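Local coordinates for protein thiol-activated cytolysin (Desulfobulbus propionicus, PDB 6NAL) that probably forms large beta-barrel pores in membranes, as relatives in the cholesterol-dependent cytolysin family do, at residues L370-S373 with V377-F380; A224-S227 with P231-F234. One frame throughout, in Å; residues are numbered along the deposited sequence.

Interaction 1 (L370-S373 with V377-F380)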
loop_
_atom_site.group_PDB
_atom_site.type_symbol
_atom_site.label_atom_id
_atom_site.label_comp_id
_atom_site.label_asym_id
_atom_site.label_seq_id
_atom_site.Cartn_x
_atom_site.Cartn_y
_atom_site.Cartn_z
ATOM N N LEU A 370 -8.596 -11.051 -28.685
ATOM C CA LEU A 370 -7.600 -11.413 -29.701
ATOM C C LEU A 370 -8.265 -11.453 -31.069
ATOM O O LEU A 370 -9.371 -11.964 -31.184
ATOM C CB LEU A 370 -6.992 -12.771 -29.401
ATOM C CG LEU A 370 -6.494 -12.837 -27.954
ATOM C CD1 LEU A 370 -6.042 -14.288 -27.751
ATOM C CD2 LEU A 370 -5.348 -11.863 -27.623
ATOM N N GLU A 371 -7.642 -10.849 -32.078
ATOM C CA GLU A 371 -8.200 -10.832 -33.424
ATOM C C GLU A 371 -7.079 -11.074 -34.409
ATOM O O GLU A 371 -6.002 -10.477 -34.332
ATOM C CB GLU A 371 -8.916 -9.521 -33.725
ATOM C CG GLU A 371 -9.636 -8.983 -32.466
ATOM C CD GLU A 371 -10.604 -7.814 -32.714
ATOM O OE1 GLU A 371 -10.128 -6.667 -32.883
ATOM O OE2 GLU A 371 -11.845 -8.041 -32.691
ATOM N N HIS A 372 -7.341 -12.009 -35.284
ATOM C CA HIS A 372 -6.426 -12.410 -36.329
ATOM C C HIS A 372 -7.164 -12.241 -37.646
ATOM O O HIS A 372 -8.217 -12.856 -37.859
ATOM C CB HIS A 372 -6.015 -13.846 -36.106
ATOM C CG HIS A 372 -5.225 -14.452 -37.215
ATOM N ND1 HIS A 372 -4.428 -13.712 -38.057
ATOM C CD2 HIS A 372 -5.069 -15.747 -37.582
ATOM C CE1 HIS A 372 -3.805 -14.528 -38.890
ATOM N NE2 HIS A 372 -4.175 -15.770 -38.623
ATOM N N SER A 373 -6.634 -11.403 -38.509
ATOM C CA SER A 373 -7.168 -11.269 -39.859
ATOM C C SER A 373 -6.085 -11.480 -40.899
ATOM O O SER A 373 -6.336 -11.265 -42.082
ATOM C CB SER A 373 -7.783 -9.887 -40.071
ATOM O OG SER A 373 -6.712 -8.946 -40.027
ATOM N N VAL A 377 -0.964 -18.548 -40.798
ATOM C CA VAL A 377 -1.365 -19.266 -39.591
ATOM C C VAL A 377 -0.688 -18.585 -38.420
ATOM O O VAL A 377 0.507 -18.264 -38.480
ATOM C CB VAL A 377 -0.971 -20.752 -39.664
ATOM C CG1 VAL A 377 -1.192 -21.431 -38.304
ATOM C CG2 VAL A 377 -1.779 -21.488 -40.760
ATOM N N ALA A 378 -1.433 -18.341 -37.373
ATOM C CA ALA A 378 -0.888 -17.597 -36.254
ATOM C C ALA A 378 -1.182 -18.341 -34.963
ATOM O O ALA A 378 -2.148 -19.088 -34.861
ATOM C CB ALA A 378 -1.482 -16.203 -36.195
ATOM N N ARG A 379 -0.338 -18.149 -33.980
ATOM C CA ARG A 379 -0.686 -18.616 -32.655
ATOM C C ARG A 379 -0.462 -17.502 -31.661
ATOM O O ARG A 379 0.416 -16.643 -31.837
ATOM C CB ARG A 379 0.102 -19.846 -32.262
ATOM C CG ARG A 379 1.547 -19.649 -32.344
ATOM C CD ARG A 379 2.248 -20.974 -32.255
ATOM N NE ARG A 379 3.661 -20.702 -32.044
ATOM C CZ ARG A 379 4.615 -21.579 -32.298
ATOM N NH1 ARG A 379 4.283 -22.795 -32.727
ATOM N NH2 ARG A 379 5.883 -21.243 -32.110
ATOM N N PHE A 380 -1.319 -17.540 -30.643
ATOM C CA PHE A 380 -1.394 -16.607 -29.528
ATOM C C PHE A 380 -0.991 -17.328 -28.235
ATOM O O PHE A 380 -1.424 -18.455 -27.985
ATOM C CB PHE A 380 -2.829 -16.067 -29.347
ATOM C CG PHE A 380 -3.324 -15.169 -30.444
ATOM C CD1 PHE A 380 -3.951 -15.702 -31.532
ATOM C CD2 PHE A 380 -3.225 -13.799 -30.345
ATOM C CE1 PHE A 380 -4.417 -14.912 -32.557
ATOM C CE2 PHE A 380 -3.708 -12.991 -31.376
ATOM C CZ PHE A 380 -4.312 -13.568 -32.479
#

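Interaction 2 (A224-S227 with P231-F234)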
loop_
_atom_site.group_PDB
_atom_site.type_symbol
_atom_site.label_atom_id
_atom_site.label_comp_id
_atom_site.label_asym_id
_atom_site.label_seq_id
_atom_site.Cartn_x
_atom_site.Cartn_y
_atom_site.Cartn_z
ATOM N N ALA A 224 -13.589 19.314 50.833
ATOM C CA ALA A 224 -14.159 19.331 49.494
ATOM C C ALA A 224 -13.464 18.383 48.517
ATOM O O ALA A 224 -13.994 18.185 47.415
ATOM C CB ALA A 224 -14.122 20.754 48.944
ATOM N N GLY A 225 -12.317 17.788 48.889
ATOM C CA GLY A 225 -11.632 16.856 48.000
ATOM C C GLY A 225 -10.147 17.097 47.776
ATOM O O GLY A 225 -9.439 16.206 47.293
ATOM N N ILE A 226 -9.647 18.271 48.178
ATOM C CA ILE A 226 -8.281 18.657 47.835
ATOM C C ILE A 226 -7.277 17.795 48.583
ATOM O O ILE A 226 -7.453 17.477 49.774
ATOM C CB ILE A 226 -8.046 20.145 48.122
ATOM C CG1 ILE A 226 -8.984 20.954 47.245
ATOM C CG2 ILE A 226 -6.592 20.494 47.889
ATOM C CD1 ILE A 226 -8.732 20.743 45.741
ATOM N N SER A 227 -6.191 17.444 47.884
ATOM C CA SER A 227 -5.161 16.527 48.368
ATOM C C SER A 227 -4.128 16.396 47.252
ATOM O O SER A 227 -4.330 16.928 46.155
ATOM C CB SER A 227 -5.750 15.161 48.741
ATOM O OG SER A 227 -6.115 14.425 47.587
ATOM N N PRO A 231 -5.218 17.911 43.295
ATOM C CA PRO A 231 -4.877 19.338 43.514
ATOM C C PRO A 231 -5.946 20.251 42.952
ATOM O O PRO A 231 -6.753 19.808 42.118
ATOM C CB PRO A 231 -3.561 19.520 42.751
ATOM C CG PRO A 231 -3.547 18.390 41.743
ATOM C CD PRO A 231 -4.289 17.235 42.382
ATOM N N PRO A 232 -6.004 21.508 43.413
ATOM C CA PRO A 232 -7.047 22.418 42.942
ATOM C C PRO A 232 -6.662 23.012 41.608
ATOM O O PRO A 232 -5.482 23.274 41.333
ATOM C CB PRO A 232 -7.104 23.496 44.042
ATOM C CG PRO A 232 -5.694 23.547 44.547
ATOM C CD PRO A 232 -5.268 22.089 44.568
ATOM N N LEU A 233 -7.688 23.263 40.798
ATOM C CA LEU A 233 -7.507 23.944 39.525
ATOM C C LEU A 233 -8.325 25.226 39.432
ATOM O O LEU A 233 -9.314 25.421 40.141
ATOM C CB LEU A 233 -7.918 23.051 38.357
ATOM C CG LEU A 233 -7.338 21.668 38.275
ATOM C CD1 LEU A 233 -8.244 20.803 37.418
ATOM C CD2 LEU A 233 -5.964 21.714 37.714
ATOM N N PHE A 234 -7.909 26.070 38.485
ATOM C CA PHE A 234 -8.469 27.392 38.252
ATOM C C PHE A 234 -8.771 27.542 36.759
ATOM O O PHE A 234 -7.854 27.489 35.928
ATOM C CB PHE A 234 -7.456 28.441 38.730
ATOM C CG PHE A 234 -7.834 29.852 38.459
ATOM C CD1 PHE A 234 -8.602 30.551 39.347
ATOM C CD2 PHE A 234 -7.356 30.507 37.351
ATOM C CE1 PHE A 234 -8.953 31.863 39.081
ATOM C CE2 PHE A 234 -7.646 31.839 37.113
ATOM C CZ PHE A 234 -8.457 32.509 37.979
#

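Interaction 1 (L370-S373 with V377-F380)
Phe380, His372 and Leu370 bury the most surface here, and their side chains, with the methyl of Ala378, lie between two strand ends whose axes run antiparallel at 174° and are 9.2 Å apart at their closest. No hydrogen bond joins the two segments, and the contact is mostly apolar. Leu370 covers one face of the Phe380 ring near its rim: its CB sits 3.8 Å from Phe380 CE2, a CH-pi contact 21° off the ring normal, while Leu370 CD1 reaches back to 3.9 Å from Phe380 CG. The two side chains run alongside each other in opposing senses. His372 meets the same ring differently, at its edge, where both His372 CB and the backbone oxygen Glu371 O are 4.0 Å from Phe380 CZ. With CG anti to the backbone N (chi1 172°), the His372 ring is carried along to Ala378, whose CB stands over one imidazole face, 3.7 Å from His372 NE2. That nitrogen has its polar partner in the intervening turn, a hydrogen bond to the carbonyl O of Tyr376, which ties the ring to the turn. Trp401 touches both Leu370 and Phe380, so the cluster extends beyond the two segments. Glu371 and Arg379 direct CB away from the interface, and Arg379 forms a salt bridge with Glu430. Strand 349-372 pairs with 412-418 and 454-462, whereas 378-389 belongs to the four-stranded sheet: this is face-to-face packing across the core of a beta sandwich, at the turn that carries the chain from one sheet to the other, in the C-terminal domain of the cytolysin.

Interaction 2 (A224-S227 with P231-F234)
Ile226 and Pro232 make the tight part of this contact, their side chains lying roughly perpendicular. Ile226 CD1 presses on the proline ring, 3.6 Å from Pro232 CB and 3.9 Å from Pro232 CD. The distance from Ile226 CD1 to Pro231 C is 4.0 Å, so the delta methyl rests on the link between the two prolines as well as on the second ring. With CG2 anti to the backbone N and CG1 beside it (chi1 -62°), the gamma methyl of Ile226 packs on Pro232 too: Ile226 CG2 joins the delta methyl at Pro232 CD, 3.9 Å away. Trp218 and Leu221 of helix 218-224 and Val78 of strand 76-78 also touch Ile226, making it a buried apolar link between helix and sheet. The chain reaches this point through a Schellman motif at the end of the helix, where Gly225 takes a positive phi of 130°; after a short turn it enters strand 232-250, a long strand of the bent antiparallel sheet that is the core of the MACPF/CDC fold. The Ser227 side is more polar and partly exposed, and it meets Pro231 through one backbone oxygen, with no side-chain packing from the serine. Ser227 O lies 3.2 Å from Pro231 N, but that nitrogen carries no hydrogen, so the approach is a close pass and no bond; Pro231 CD is 3.8 Å from Ser227 O. Ser227 CB is directed away from 231-234, and its OG makes a weak hydrogen bond with Glu229 OE1 in the turn. The Pro231 ring touches Tyr16, Val21 and Phe340.

Overall arrangement
Interactions 1 and 2 lie on opposite sides of the chain's centre, their own centres 87 Å apart, and share no strand or helix. Both join segments separated by three residues of turn, and both are mostly buried without a hydrogen bond across them. Residues 370-373 and 377-380 come from two strands of different sheets, and aromatic faces and edges do the packing. In interaction 2 a helix end leads into a strand, and a branched aliphatic side chain meets proline rings. The first buries 247 Å², the second 153 Å² with a partly exposed serine at its margin. Arg379, on segment 377-380 but turned away from interaction 1, packs on Ala144 of the second subunit.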